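Local structure of hypothetical protein (Neisseria meningitidis Z2491, 2F46) at residues L41-I46 with P104-C109. The protein is probably a phosphatase, whose structure serves as a scaffold for nonclassical, eukaryotic-like phosphatases. Sequence-based numbering, arbitrary orientation. Where two conformers were deposited one is given.
Unlike the reference sequence in segment 41-46: I46 (reference Val).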
loop_
_atom_site.group_PDB
_atom_site.type_symbol
_atom_site.label_atom_id
_atom_site.label_comp_id
_atom_site.label_asym_id
_atom_site.label_seq_id
_atom_site.Cartn_x
_atom_site.Cartn_y
_atom_site.Cartn_z
ATOM N N LEU A 41 -8.543 -13.616 3.042
ATOM C CA LEU A 41 -7.119 -13.559 2.912
ATOM C C LEU A 41 -6.407 -13.547 4.268
ATOM O O LEU A 41 -5.204 -13.715 4.295
ATOM C CB LEU A 41 -6.724 -12.280 2.172
ATOM C CG LEU A 41 -7.013 -12.230 0.684
ATOM C CD1 LEU A 41 -6.814 -10.794 0.155
ATOM C CD2 LEU A 41 -6.134 -13.208 -0.050
ATOM N N GLY A 42 -7.159 -13.331 5.342
ATOM C CA GLY A 42 -6.599 -13.344 6.683
ATOM C C GLY A 42 -5.668 -12.162 6.953
ATOM O O GLY A 42 -4.708 -12.256 7.709
ATOM N N ILE A 43 -5.988 -11.033 6.318
ATOM C CA ILE A 43 -5.245 -9.795 6.540
ATOM C C ILE A 43 -5.221 -9.459 8.029
ATOM O O ILE A 43 -6.256 -9.450 8.653
ATOM C CB ILE A 43 -5.862 -8.618 5.727
ATOM C CG1 ILE A 43 -5.878 -8.892 4.214
ATOM C CG2 ILE A 43 -5.125 -7.300 6.049
ATOM C CD1 ILE A 43 -4.624 -9.235 3.610
ATOM N N LYS A 44 -4.048 -9.178 8.555
ATOM C CA LYS A 44 -3.938 -8.799 9.964
ATOM C C LYS A 44 -3.596 -7.331 10.173
ATOM O O LYS A 44 -3.807 -6.824 11.266
ATOM C CB LYS A 44 -2.905 -9.686 10.635
ATOM C CG LYS A 44 -3.363 -11.150 10.780
ATOM C CD LYS A 44 -4.575 -11.239 11.681
ATOM C CE LYS A 44 -5.006 -12.631 12.003
ATOM N NZ LYS A 44 -6.333 -12.484 12.708
ATOM N N THR A 45 -3.041 -6.669 9.172
ATOM C CA THR A 45 -2.651 -5.258 9.293
ATOM C C THR A 45 -3.055 -4.500 8.042
ATOM O O THR A 45 -2.859 -4.976 6.927
ATOM C CB THR A 45 -1.138 -5.116 9.445
ATOM O OG1 THR A 45 -0.705 -5.958 10.521
ATOM C CG2 THR A 45 -0.711 -3.671 9.690
ATOM N N ILE A 46 -3.656 -3.322 8.246
ATOM C CA ILE A 46 -4.077 -2.402 7.192
ATOM C C ILE A 46 -3.247 -1.142 7.309
ATOM O O ILE A 46 -3.182 -0.544 8.391
ATOM C CB ILE A 46 -5.570 -2.011 7.332
ATOM C CG1 ILE A 46 -6.463 -3.186 6.912
ATOM C CG2 ILE A 46 -5.922 -0.721 6.562
ATOM C CD1 ILE A 46 -6.607 -3.380 5.425
ATOM N N PRO A 104 -0.510 -11.254 7.091
ATOM C CA PRO A 104 -0.140 -10.345 6.021
ATOM C C PRO A 104 -0.646 -8.914 6.225
ATOM O O PRO A 104 -1.633 -8.696 6.935
ATOM C CB PRO A 104 -0.803 -10.971 4.768
ATOM C CG PRO A 104 -1.824 -11.853 5.231
ATOM C CD PRO A 104 -1.568 -12.186 6.671
ATOM N N VAL A 105 0.018 -7.996 5.517
ATOM C CA VAL A 105 -0.319 -6.564 5.499
ATOM C C VAL A 105 -1.061 -6.276 4.200
ATOM O O VAL A 105 -0.690 -6.814 3.156
ATOM C CB VAL A 105 0.946 -5.677 5.562
ATOM C CG1 VAL A 105 0.545 -4.226 5.530
ATOM C CG2 VAL A 105 1.795 -5.976 6.828
ATOM N N LEU A 106 -2.104 -5.451 4.256
ATOM C CA LEU A 106 -2.727 -4.872 3.072
ATOM C C LEU A 106 -2.535 -3.357 3.140
ATOM O O LEU A 106 -3.026 -2.713 4.093
ATOM C CB LEU A 106 -4.221 -5.183 3.047
ATOM C CG LEU A 106 -5.076 -4.534 1.956
ATOM C CD1 LEU A 106 -4.568 -4.735 0.606
ATOM C CD2 LEU A 106 -6.499 -5.091 2.090
ATOM N N ALA A 107 -1.898 -2.805 2.130
ATOM C CA ALA A 107 -1.766 -1.353 1.981
ATOM C C ALA A 107 -2.649 -0.863 0.857
ATOM O O ALA A 107 -2.760 -1.520 -0.183
ATOM C CB ALA A 107 -0.338 -0.947 1.745
ATOM N N TYR A 108 -3.306 0.275 1.046
ATOM C CA TYR A 108 -4.141 0.829 -0.026
ATOM C C TYR A 108 -4.009 2.357 -0.171
ATOM O O TYR A 108 -3.576 3.049 0.769
ATOM C CB TYR A 108 -5.631 0.500 0.146
ATOM C CG TYR A 108 -6.373 1.264 1.229
ATOM C CD1 TYR A 108 -6.390 0.833 2.525
ATOM C CD2 TYR A 108 -7.093 2.421 0.930
ATOM C CE1 TYR A 108 -7.118 1.481 3.520
ATOM C CE2 TYR A 108 -7.826 3.074 1.904
ATOM C CZ TYR A 108 -7.816 2.629 3.213
ATOM O OH TYR A 108 -8.526 3.312 4.166
ATOM N N CYS A 109 -4.306 2.859 -1.360
ATOM C CA CYS A 109 -4.486 4.279 -1.508
ATOM C C CYS A 109 -5.676 4.374 -2.443
ATOM O O CYS A 109 -6.591 3.543 -2.403
ATOM C CB CYS A 109 -3.190 4.992 -1.958
ATOM S SG CYS A 109 -2.723 4.950 -3.704
#
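T45 and I46 pair in parallel with V105 and L106, and two good backbone hydrogen bonds zip the strands together at this end. K44 N gives one to P104 O (2.9 Å), and L106 N gives the other to T45 O (2.8 Å, 168° at the hydrogen). T45 N adds a weak third bond, also to P104 O, so that carbonyl takes two donors. CA-H groups of V105 and I46 approach T45 O and L106 O.

On one face of the sheet, I46 and L106 lie side by side and point the same way. In the conformer described here, I46 CD1 lies 3.7 Å from L106 CD2 and also touches L106 CB. I43 CG2 touches the same L106 CB, at 3.8 Å. In that same conformer, CG2 of I46 stands anti to its backbone N and meets the edge of the Y108 ring at CE1 (3.9 Å), in the ring plane. Helix 61-68 covers I46 and Y108, while Y25 of strand 24-27 touches I43, P104 and L106.

On the other face, T45 CB meets V105 CG2 at 4.0 Å. T45 OG1 is hydrogen-bonded to E102 O, in the loop leading to strand 105-108.

P104 follows a cis peptide bond. Its CD sits 3.3 Å from G42 O, against the Schellman turn that ends helix 35-41. That turn leads the chain from helix into strand 45-48. Strands 45-48 and 105-108 are neighbours in the middle of a five-stranded mixed sheet flanked by helices, consistent with the alpha/beta core of the protein tyrosine phosphatase-like fold.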